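Local atomic coordinates of N-acetyltransferase (Staphylococcus aureus subsp. aureus, PDB entry 4LUA), a protein that probably transfers an acetyl group from acetyl-coenzyme A to an amine, as a GNAT-family N-acetyltransferase whose acceptor substrate is not established. Residues 27-32 / 130-135; 146-151 / 155-160; 54-59 / 107-112. One frame throughout, in Å; residues are numbered along the deposited sequence.

Contact 1: 27-32 / 130-135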
loop_
_atom_site.group_PDB
_atom_site.type_symbol
_atom_site.label_atom_id
_atom_site.label_comp_id
_atom_site.label_asym_id
_atom_site.label_seq_id
_atom_site.Cartn_x
_atom_site.Cartn_y
_atom_site.Cartn_z
ATOM N N GLU A 27 -0.619 9.669 7.254
ATOM C CA GLU A 27 -1.357 9.711 5.991
ATOM C C GLU A 27 -0.981 8.501 5.115
ATOM O O GLU A 27 0.201 8.276 4.755
ATOM C CB GLU A 27 -0.996 10.995 5.240
ATOM C CG GLU A 27 -1.677 11.173 3.906
ATOM C CD GLU A 27 -1.267 12.460 3.166
ATOM O OE1 GLU A 27 -0.740 13.394 3.819
ATOM O OE2 GLU A 27 -1.492 12.490 1.939
ATOM N N GLU A 28 -1.990 7.728 4.741
ATOM C CA GLU A 28 -1.784 6.613 3.798
ATOM C C GLU A 28 -1.775 7.173 2.373
ATOM O O GLU A 28 -2.572 8.051 2.050
ATOM C CB GLU A 28 -2.940 5.614 3.967
ATOM C CG GLU A 28 -2.639 4.161 3.594
ATOM C CD GLU A 28 -2.918 3.831 2.143
ATOM O OE1 GLU A 28 -3.405 4.673 1.407
ATOM O OE2 GLU A 28 -2.620 2.662 1.761
ATOM N N PHE A 29 -0.841 6.673 1.541
ATOM C CA PHE A 29 -0.585 7.319 0.231
ATOM C C PHE A 29 -1.804 7.417 -0.701
ATOM O O PHE A 29 -1.860 8.368 -1.499
ATOM C CB PHE A 29 0.519 6.459 -0.444
ATOM C CG PHE A 29 0.997 7.017 -1.771
ATOM C CD1 PHE A 29 1.995 7.969 -1.789
ATOM C CD2 PHE A 29 0.453 6.541 -2.954
ATOM C CE1 PHE A 29 2.479 8.472 -3.057
ATOM C CE2 PHE A 29 0.911 7.058 -4.188
ATOM C CZ PHE A 29 1.906 7.992 -4.207
ATOM N N THR A 30 -2.731 6.471 -0.609
ATOM C CA THR A 30 -3.923 6.502 -1.476
ATOM C C THR A 30 -5.132 7.050 -0.802
ATOM O O THR A 30 -6.196 7.084 -1.436
ATOM C CB THR A 30 -4.296 5.064 -1.960
ATOM O OG1 THR A 30 -4.646 4.200 -0.863
ATOM C CG2 THR A 30 -3.078 4.451 -2.681
ATOM N N GLN A 31 -5.030 7.502 0.458
ATOM C CA GLN A 31 -6.206 8.013 1.160
ATOM C C GLN A 31 -6.135 9.530 1.285
ATOM O O GLN A 31 -5.583 10.200 0.399
ATOM C CB GLN A 31 -6.377 7.319 2.508
ATOM C CG GLN A 31 -6.518 5.828 2.273
ATOM C CD GLN A 31 -6.638 4.983 3.534
ATOM O OE1 GLN A 31 -6.505 5.441 4.697
ATOM N NE2 GLN A 31 -6.866 3.680 3.290
ATOM N N ASP A 32 -6.733 10.118 2.317
ATOM C CA ASP A 32 -6.816 11.568 2.348
ATOM C C ASP A 32 -5.758 12.182 3.273
ATOM O O ASP A 32 -5.280 11.557 4.219
ATOM C CB ASP A 32 -8.238 11.938 2.831
ATOM C CG ASP A 32 -8.462 13.433 2.948
ATOM O OD1 ASP A 32 -8.644 14.069 1.870
ATOM O OD2 ASP A 32 -8.519 13.994 4.099
ATOM N N LYS A 130 -3.484 8.700 -8.117
ATOM C CA LYS A 130 -3.976 8.050 -9.343
ATOM C C LYS A 130 -2.954 8.215 -10.484
ATOM O O LYS A 130 -2.642 7.241 -11.189
ATOM C CB LYS A 130 -5.348 8.649 -9.738
ATOM C CG LYS A 130 -6.111 7.803 -10.780
ATOM C CD LYS A 130 -7.586 8.263 -10.941
ATOM C CE LYS A 130 -7.822 8.933 -12.309
ATOM N NZ LYS A 130 -8.930 9.986 -12.206
ATOM N N VAL A 131 -2.389 9.427 -10.666
ATOM C CA VAL A 131 -1.375 9.618 -11.699
ATOM C C VAL A 131 -0.100 8.802 -11.446
ATOM O O VAL A 131 0.493 8.245 -12.378
ATOM C CB VAL A 131 -1.055 11.133 -11.841
ATOM C CG1 VAL A 131 0.238 11.351 -12.655
ATOM C CG2 VAL A 131 -2.251 11.804 -12.515
ATOM N N PHE A 132 0.281 8.703 -10.162
ATOM C CA PHE A 132 1.435 7.899 -9.786
ATOM C C PHE A 132 1.203 6.431 -10.239
ATOM O O PHE A 132 2.082 5.811 -10.862
ATOM C CB PHE A 132 1.601 8.015 -8.262
ATOM C CG PHE A 132 2.464 6.954 -7.663
ATOM C CD1 PHE A 132 1.895 5.721 -7.222
ATOM C CD2 PHE A 132 3.832 7.183 -7.481
ATOM C CE1 PHE A 132 2.760 4.731 -6.653
ATOM C CE2 PHE A 132 4.639 6.208 -6.853
ATOM C CZ PHE A 132 4.105 4.992 -6.496
ATOM N N TYR A 133 0.016 5.901 -9.940
ATOM C CA TYR A 133 -0.229 4.506 -10.309
ATOM C C TYR A 133 -0.392 4.303 -11.779
ATOM O O TYR A 133 0.044 3.279 -12.342
ATOM C CB TYR A 133 -1.502 3.992 -9.600
ATOM C CG TYR A 133 -1.163 3.314 -8.288
ATOM C CD1 TYR A 133 -0.694 2.011 -8.321
ATOM C CD2 TYR A 133 -1.382 3.927 -7.049
ATOM C CE1 TYR A 133 -0.393 1.321 -7.156
ATOM C CE2 TYR A 133 -1.085 3.227 -5.874
ATOM C CZ TYR A 133 -0.621 1.928 -5.983
ATOM O OH TYR A 133 -0.384 1.215 -4.825
ATOM N N SER A 134 -0.989 5.280 -12.478
ATOM C CA SER A 134 -1.108 5.182 -13.938
ATOM C C SER A 134 0.285 5.141 -14.577
ATOM O O SER A 134 0.526 4.412 -15.555
ATOM C CB SER A 134 -1.898 6.399 -14.487
ATOM O OG SER A 134 -1.950 6.343 -15.898
ATOM N N ALA A 135 1.214 5.911 -14.003
ATOM C CA ALA A 135 2.544 5.954 -14.581
ATOM C C ALA A 135 3.263 4.601 -14.432
ATOM O O ALA A 135 4.205 4.295 -15.186
ATOM C CB ALA A 135 3.371 7.073 -13.893
#
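Phe29 and Thr30, the two central residues of a type I beta turn running from Glu28 to Gln31, face Phe132 and Tyr133 of the helical segment 130-135. The turn is closed by Gln31 N on Glu28 O (3.0 Å). No hydrogen bond joins the two backbones, which stay well apart: the nearest CA atoms, those of Thr30 and Lys130, are 8.0 Å from each other, so side chains span the gap. Phe29 has CG anti to the backbone N (chi1 -176°), which extends the ring out of the turn and sets its CE2-CZ edge on a face of Phe132. This is a T-shaped stack with centroids 4.7 Å apart and planes at 64°; Phe29 CE2 comes within 3.5 Å of Phe132 CD1, while CZ lies above the same face, displaced toward its rim. Thr30 CG2 adds a looser touch on Tyr133 CE2 at 4.0 Å. The threonine is steadied from within the loop, because Glu28 OE1 is bonded both to Thr30 OG1 (2.6 Å) and, from above the carboxylate plane, to Thr30 N (2.8 Å). The other carboxylate oxygen, OE2, accepts from Asn89 N, so the turn is tied to strand 83-91. Backbone hydrogen bonds between Phe29 and Asn89 and between Thr30 and Val123 place the loop between strands 83-91 and 117-123, consistent with the splay between these strands where relatives bind acetyl-coenzyme A. Helix 96-112 flanks the aromatic cluster with Asn99, beside both phenylalanines, and Ile103, beside Tyr133, which also rests on Leu160 of strand 153-163.

Contact 2: 146-151 / 155-160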
loop_
_atom_site.group_PDB
_atom_site.type_symbol
_atom_site.label_atom_id
_atom_site.label_comp_id
_atom_site.label_asym_id
_atom_site.label_seq_id
_atom_site.Cartn_x
_atom_site.Cartn_y
_atom_site.Cartn_z
ATOM N N ASN A 146 -18.793 5.344 -1.527
ATOM C CA ASN A 146 -18.743 4.903 -0.122
ATOM C C ASN A 146 -17.922 3.606 0.014
ATOM O O ASN A 146 -18.334 2.648 0.707
ATOM C CB ASN A 146 -20.159 4.712 0.407
ATOM C CG ASN A 146 -20.985 5.971 0.258
ATOM O OD1 ASN A 146 -20.507 7.068 0.575
ATOM N ND2 ASN A 146 -22.208 5.839 -0.257
ATOM N N ALA A 147 -16.792 3.557 -0.680
ATOM C CA ALA A 147 -16.000 2.339 -0.773
ATOM C C ALA A 147 -15.231 2.126 0.499
ATOM O O ALA A 147 -14.861 0.986 0.811
ATOM C CB ALA A 147 -15.048 2.430 -1.952
ATOM N N ILE A 148 -14.942 3.211 1.226
ATOM C CA ILE A 148 -14.180 3.019 2.453
ATOM C C ILE A 148 -14.722 3.935 3.536
ATOM O O ILE A 148 -15.165 5.038 3.235
ATOM C CB ILE A 148 -12.670 3.274 2.206
ATOM C CG1 ILE A 148 -11.857 2.993 3.448
ATOM C CG2 ILE A 148 -12.396 4.733 1.831
ATOM C CD1 ILE A 148 -10.300 2.925 3.144
ATOM N N LYS A 149 -14.705 3.481 4.784
ATOM C CA LYS A 149 -15.108 4.358 5.883
ATOM C C LYS A 149 -13.902 4.622 6.764
ATOM O O LYS A 149 -13.315 3.675 7.327
ATOM C CB LYS A 149 -16.203 3.688 6.724
ATOM C CG LYS A 149 -16.832 4.594 7.756
ATOM C CD LYS A 149 -17.986 3.861 8.473
ATOM C CE LYS A 149 -18.721 4.799 9.396
ATOM N NZ LYS A 149 -19.633 4.064 10.305
ATOM N N ILE A 150 -13.526 5.892 6.913
ATOM C CA ILE A 150 -12.356 6.258 7.706
ATOM C C ILE A 150 -12.847 7.008 8.903
ATOM O O ILE A 150 -13.278 8.158 8.804
ATOM C CB ILE A 150 -11.367 7.094 6.861
ATOM C CG1 ILE A 150 -10.886 6.263 5.662
ATOM C CG2 ILE A 150 -10.187 7.590 7.720
ATOM C CD1 ILE A 150 -10.170 7.082 4.511
ATOM N N GLY A 151 -12.816 6.336 10.055
ATOM C CA GLY A 151 -13.393 6.876 11.264
ATOM C C GLY A 151 -14.882 6.870 11.046
ATOM O O GLY A 151 -15.450 5.807 10.811
ATOM N N PHE A 155 -15.592 7.638 2.093
ATOM C CA PHE A 155 -14.998 8.149 0.853
ATOM C C PHE A 155 -15.349 7.272 -0.322
ATOM O O PHE A 155 -15.402 6.018 -0.212
ATOM C CB PHE A 155 -13.469 8.239 0.958
ATOM C CG PHE A 155 -12.994 9.322 1.916
ATOM C CD1 PHE A 155 -12.918 9.077 3.267
ATOM C CD2 PHE A 155 -12.634 10.573 1.447
ATOM C CE1 PHE A 155 -12.492 10.087 4.162
ATOM C CE2 PHE A 155 -12.196 11.561 2.320
ATOM C CZ PHE A 155 -12.122 11.305 3.674
ATOM N N ASP A 156 -15.566 7.937 -1.464
ATOM C CA ASP A 156 -15.634 7.202 -2.734
ATOM C C ASP A 156 -14.204 6.870 -3.203
ATOM O O ASP A 156 -13.252 7.581 -2.890
ATOM C CB ASP A 156 -16.251 8.108 -3.806
ATOM C CG ASP A 156 -17.614 8.606 -3.462
ATOM O OD1 ASP A 156 -18.319 7.970 -2.629
ATOM O OD2 ASP A 156 -17.993 9.688 -4.020
ATOM N N GLU A 157 -14.039 5.759 -3.919
ATOM C CA GLU A 157 -12.719 5.381 -4.400
ATOM C C GLU A 157 -12.724 4.980 -5.850
ATOM O O GLU A 157 -13.712 4.358 -6.336
ATOM C CB GLU A 157 -12.182 4.204 -3.610
ATOM C CG GLU A 157 -11.877 4.579 -2.160
ATOM C CD GLU A 157 -11.192 3.506 -1.456
ATOM O OE1 GLU A 157 -11.769 2.387 -1.292
ATOM O OE2 GLU A 157 -10.036 3.751 -1.045
ATOM N N HIS A 158 -11.609 5.260 -6.512
ATOM C CA HIS A 158 -11.305 4.631 -7.809
ATOM C C HIS A 158 -10.615 3.304 -7.528
ATOM O O HIS A 158 -9.808 3.167 -6.590
ATOM C CB HIS A 158 -10.400 5.479 -8.701
ATOM C CG HIS A 158 -11.092 6.692 -9.223
ATOM N ND1 HIS A 158 -10.768 7.967 -8.793
ATOM C CD2 HIS A 158 -12.149 6.823 -10.057
ATOM C CE1 HIS A 158 -11.574 8.837 -9.384
ATOM N NE2 HIS A 158 -12.459 8.171 -10.117
ATOM N N TRP A 159 -10.912 2.297 -8.358
ATOM C CA TRP A 159 -10.184 1.050 -8.284
ATOM C C TRP A 159 -9.354 0.958 -9.558
ATOM O O TRP A 159 -9.836 1.237 -10.645
ATOM C CB TRP A 159 -11.201 -0.125 -8.307
ATOM C CG TRP A 159 -11.801 -0.327 -6.959
ATOM C CD1 TRP A 159 -13.019 0.168 -6.480
ATOM C CD2 TRP A 159 -11.191 -1.053 -5.884
ATOM N NE1 TRP A 159 -13.180 -0.255 -5.166
ATOM C CE2 TRP A 159 -12.081 -0.982 -4.775
ATOM C CE3 TRP A 159 -9.983 -1.755 -5.756
ATOM C CZ2 TRP A 159 -11.787 -1.617 -3.540
ATOM C CZ3 TRP A 159 -9.699 -2.390 -4.541
ATOM C CH2 TRP A 159 -10.612 -2.295 -3.450
ATOM N N LEU A 160 -8.072 0.577 -9.416
ATOM C CA LEU A 160 -7.190 0.383 -10.562
ATOM C C LEU A 160 -6.628 -1.021 -10.488
ATOM O O LEU A 160 -6.544 -1.595 -9.404
ATOM C CB LEU A 160 -5.997 1.377 -10.454
ATOM C CG LEU A 160 -6.334 2.844 -10.859
ATOM C CD1 LEU A 160 -7.151 3.544 -9.763
ATOM C CD2 LEU A 160 -4.983 3.652 -11.072
HETATM O O HOH W 1 -18.296 8.733 0.130
HETATM O O HOH W 2 -20.748 8.957 -2.219
#
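Asp156 reaches back to Asn146 with its carboxylate: CG lies beside the backbone N and opposite the carbonyl carbon (chi1 -58°), which carries OD1 to Asn146 N at 2.9 Å. The bond is nearly straight (165°), and the N-H arrives on the anti side of the carboxylate. The two polar side chains point the same way but do not bond directly. A water instead links them, 2.8 Å from Asn146 OD1 and within bonding distance of Asp156 OD1; a second water binds Asp156 OD1 and only weakly Asn146 OD1. Asn146 takes a left-handed backbone conformation where the chain turns a corner, and the strand resumes with a classic beta bulge: Ala147 and Ile148 both face Phe155. Phe155 O thus receives Ile148 N at 3.2 Å and, more weakly and bent, Ala147 N, while Phe155 N bonds to Ile148 O at 2.9 Å, completing the antiparallel hydrogen-bonded pair. The bulge lies in the hairpin of strands 139-150 and 153-163, the last two strands of the GNAT fold. Within it, Ile148 and Phe155 put their side chains on one face of the sheet, CG2 of the isoleucine meeting CB of the phenylalanine at 3.8 Å. The side chains of Phe155 and Ile150 cross at about a right angle, with CD1 of each residue 3.6 Å from the other. Glu157, extended beyond CG, crosses Ile148 obliquely; its OE1 comes to 3.3 Å from Ala147 CB and its CD lies 3.7 Å from Ile148 CG2. Its buried carboxylate therefore lies against apolar carbon, and OE2 has a weak bond with Ser121 OG. Tyr35 packs on Ile150, and Gln31 and Gln37 on Ile148.

Contact 3: 54-59 / 107-112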
loop_
_atom_site.group_PDB
_atom_site.type_symbol
_atom_site.label_atom_id
_atom_site.label_comp_id
_atom_site.label_asym_id
_atom_site.label_seq_id
_atom_site.Cartn_x
_atom_site.Cartn_y
_atom_site.Cartn_z
ATOM N N LYS A 54 -3.367 -14.681 4.219
ATOM C CA LYS A 54 -2.184 -14.275 3.454
ATOM C C LYS A 54 -2.071 -12.747 3.233
ATOM O O LYS A 54 -2.863 -12.069 2.547
ATOM C CB LYS A 54 -2.020 -15.057 2.139
ATOM C CG LYS A 54 -0.606 -14.999 1.486
ATOM C CD LYS A 54 0.399 -16.018 2.099
ATOM C CE LYS A 54 1.544 -15.341 2.898
ATOM N NZ LYS A 54 2.924 -15.536 2.316
ATOM N N CYS A 55 -1.025 -12.226 3.843
ATOM C CA CYS A 55 -0.683 -10.827 3.769
ATOM C C CYS A 55 0.804 -10.812 3.924
ATOM O O CYS A 55 1.322 -11.306 4.953
ATOM C CB CYS A 55 -1.258 -10.103 4.979
ATOM S SG CYS A 55 -1.122 -8.345 4.890
ATOM N N ILE A 56 1.504 -10.269 2.958
ATOM C CA ILE A 56 2.933 -10.093 3.086
ATOM C C ILE A 56 3.198 -8.592 3.153
ATOM O O ILE A 56 2.630 -7.800 2.394
ATOM C CB ILE A 56 3.721 -10.750 1.931
ATOM C CG1 ILE A 56 5.222 -10.570 2.175
ATOM C CG2 ILE A 56 3.441 -10.100 0.610
ATOM C CD1 ILE A 56 6.094 -11.429 1.296
ATOM N N VAL A 57 4.042 -8.189 4.087
ATOM C CA VAL A 57 4.342 -6.771 4.325
ATOM C C VAL A 57 5.773 -6.436 3.994
ATOM O O VAL A 57 6.709 -7.144 4.396
ATOM C CB VAL A 57 4.063 -6.437 5.830
ATOM C CG1 VAL A 57 4.326 -4.929 6.095
ATOM C CG2 VAL A 57 2.630 -6.850 6.217
ATOM N N PHE A 58 5.968 -5.346 3.236
ATOM C CA PHE A 58 7.319 -4.965 2.833
ATOM C C PHE A 58 7.701 -3.642 3.451
ATOM O O PHE A 58 6.813 -2.726 3.554
ATOM C CB PHE A 58 7.314 -4.795 1.296
ATOM C CG PHE A 58 6.855 -6.046 0.572
ATOM C CD1 PHE A 58 7.680 -7.164 0.623
ATOM C CD2 PHE A 58 5.649 -6.097 -0.164
ATOM C CE1 PHE A 58 7.290 -8.360 -0.014
ATOM C CE2 PHE A 58 5.260 -7.286 -0.832
ATOM C CZ PHE A 58 6.071 -8.399 -0.753
ATOM N N GLY A 59 8.994 -3.504 3.774
ATOM C CA GLY A 59 9.480 -2.214 4.284
ATOM C C GLY A 59 10.689 -1.734 3.511
ATOM O O GLY A 59 11.518 -2.531 3.131
ATOM N N ILE A 107 4.992 -5.196 -8.045
ATOM C CA ILE A 107 4.602 -5.759 -9.339
ATOM C C ILE A 107 5.485 -6.949 -9.679
ATOM O O ILE A 107 4.985 -8.050 -10.078
ATOM C CB ILE A 107 4.718 -4.719 -10.465
ATOM C CG1 ILE A 107 3.649 -3.637 -10.296
ATOM C CG2 ILE A 107 4.529 -5.378 -11.826
ATOM C CD1 ILE A 107 3.960 -2.290 -11.081
ATOM N N ASN A 108 6.825 -6.796 -9.528
ATOM C CA ASN A 108 7.654 -7.985 -9.837
ATOM C C ASN A 108 7.493 -9.163 -8.876
ATOM O O ASN A 108 7.547 -10.305 -9.275
ATOM C CB ASN A 108 9.160 -7.590 -9.904
ATOM C CG ASN A 108 9.474 -6.789 -11.130
ATOM O OD1 ASN A 108 9.257 -7.262 -12.247
ATOM N ND2 ASN A 108 9.962 -5.553 -10.948
ATOM N N TYR A 109 7.342 -8.869 -7.581
ATOM C CA TYR A 109 7.099 -9.914 -6.607
ATOM C C TYR A 109 5.856 -10.697 -6.998
ATOM O O TYR A 109 5.817 -11.944 -6.990
ATOM C CB TYR A 109 6.977 -9.275 -5.211
ATOM C CG TYR A 109 6.591 -10.285 -4.169
ATOM C CD1 TYR A 109 7.573 -10.929 -3.421
ATOM C CD2 TYR A 109 5.239 -10.572 -3.948
ATOM C CE1 TYR A 109 7.216 -11.909 -2.491
ATOM C CE2 TYR A 109 4.856 -11.535 -3.037
ATOM C CZ TYR A 109 5.851 -12.196 -2.308
ATOM O OH TYR A 109 5.525 -13.162 -1.359
ATOM N N ALA A 110 4.807 -9.972 -7.329
ATOM C CA ALA A 110 3.549 -10.610 -7.694
ATOM C C ALA A 110 3.682 -11.450 -8.960
ATOM O O ALA A 110 3.175 -12.604 -9.036
ATOM C CB ALA A 110 2.506 -9.536 -7.886
ATOM N N ARG A 111 4.348 -10.902 -9.970
ATOM C CA ARG A 111 4.547 -11.660 -11.205
ATOM C C ARG A 111 5.323 -12.946 -10.915
ATOM O O ARG A 111 4.979 -14.017 -11.408
ATOM C CB ARG A 111 5.248 -10.828 -12.243
ATOM C CG ARG A 111 5.219 -11.545 -13.593
ATOM C CD ARG A 111 6.025 -10.795 -14.625
ATOM N NE ARG A 111 5.434 -9.496 -14.940
ATOM C CZ ARG A 111 5.925 -8.340 -14.493
ATOM N NH1 ARG A 111 6.991 -8.353 -13.682
ATOM N NH2 ARG A 111 5.337 -7.186 -14.822
ATOM N N GLN A 112 6.315 -12.845 -10.043
ATOM C CA GLN A 112 7.128 -14.038 -9.747
ATOM C C GLN A 112 6.444 -15.096 -8.941
ATOM O O GLN A 112 6.863 -16.278 -8.968
ATOM C CB GLN A 112 8.374 -13.629 -9.026
ATOM C CG GLN A 112 9.207 -12.966 -9.973
ATOM C CD GLN A 112 10.357 -12.397 -9.321
ATOM O OE1 GLN A 112 10.582 -12.647 -8.125
ATOM N NE2 GLN A 112 11.119 -11.636 -10.058
#
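Phe58 points its edge at one face of the Tyr109 ring, CZ standing 3.8 Å above the ring plane and over its centre. The two rings make a T-shaped stack with centroids 5.1 Å apart and planes at 67°, and all six ring carbons of the tyrosine lie nearly equally far from that one phenylalanine atom; the nearest, Tyr109 CG, is at 3.9 Å. Ile56 meets the far end of the same ring obliquely. Its CD1 lies 3.7 Å from Tyr109 CZ and only 3.2 Å from Tyr109 OH, a tight meeting of methyl and phenol oxygen, with the two side chains approaching from opposite directions. Tyr109 spans the distance because its CG is directed away from the backbone N (chi1 174°), sending the ring straight off the helix, whereas the nearest CA atoms, those of Ile56 and Tyr109, remain 10.6 Å apart. No hydrogen bond crosses the contact, which is wholly aromatic and aliphatic apart from the phenol oxygen. Ile56 and Phe58 alternate with Val57 along strand 55-62, so helix 96-112 packs on one face of the antiparallel sheet while Val57 meets Ile47 and Leu48 of helix 41-48 on the other, the layered build of a GNAT domain. Leu72 of the adjoining strand 65-75 touches both Ile56 and Tyr109, and Phe105, a turn earlier on helix 96-112, makes a second edge-to-face pair with Phe58.

From the N terminus, the loop after helix 15-25 opens contact 1 at 27-32, and helix 127-135 closes it nearly a hundred residues later. Contact 3 is nested inside that long loop, binding strand 55-62 to helix 96-112 on the first sheet. Contact 2 follows in series, a short hairpin closure in the second sheet. Contacts 1 and 2 adjoin, with centres about 13 Å apart: Asp32 packs on Phe155 and Lys130 on His158. Contact 3 lies across the chain's centre from both, its centre about 18 Å from that of contact 1 and about 23 Å from that of contact 2.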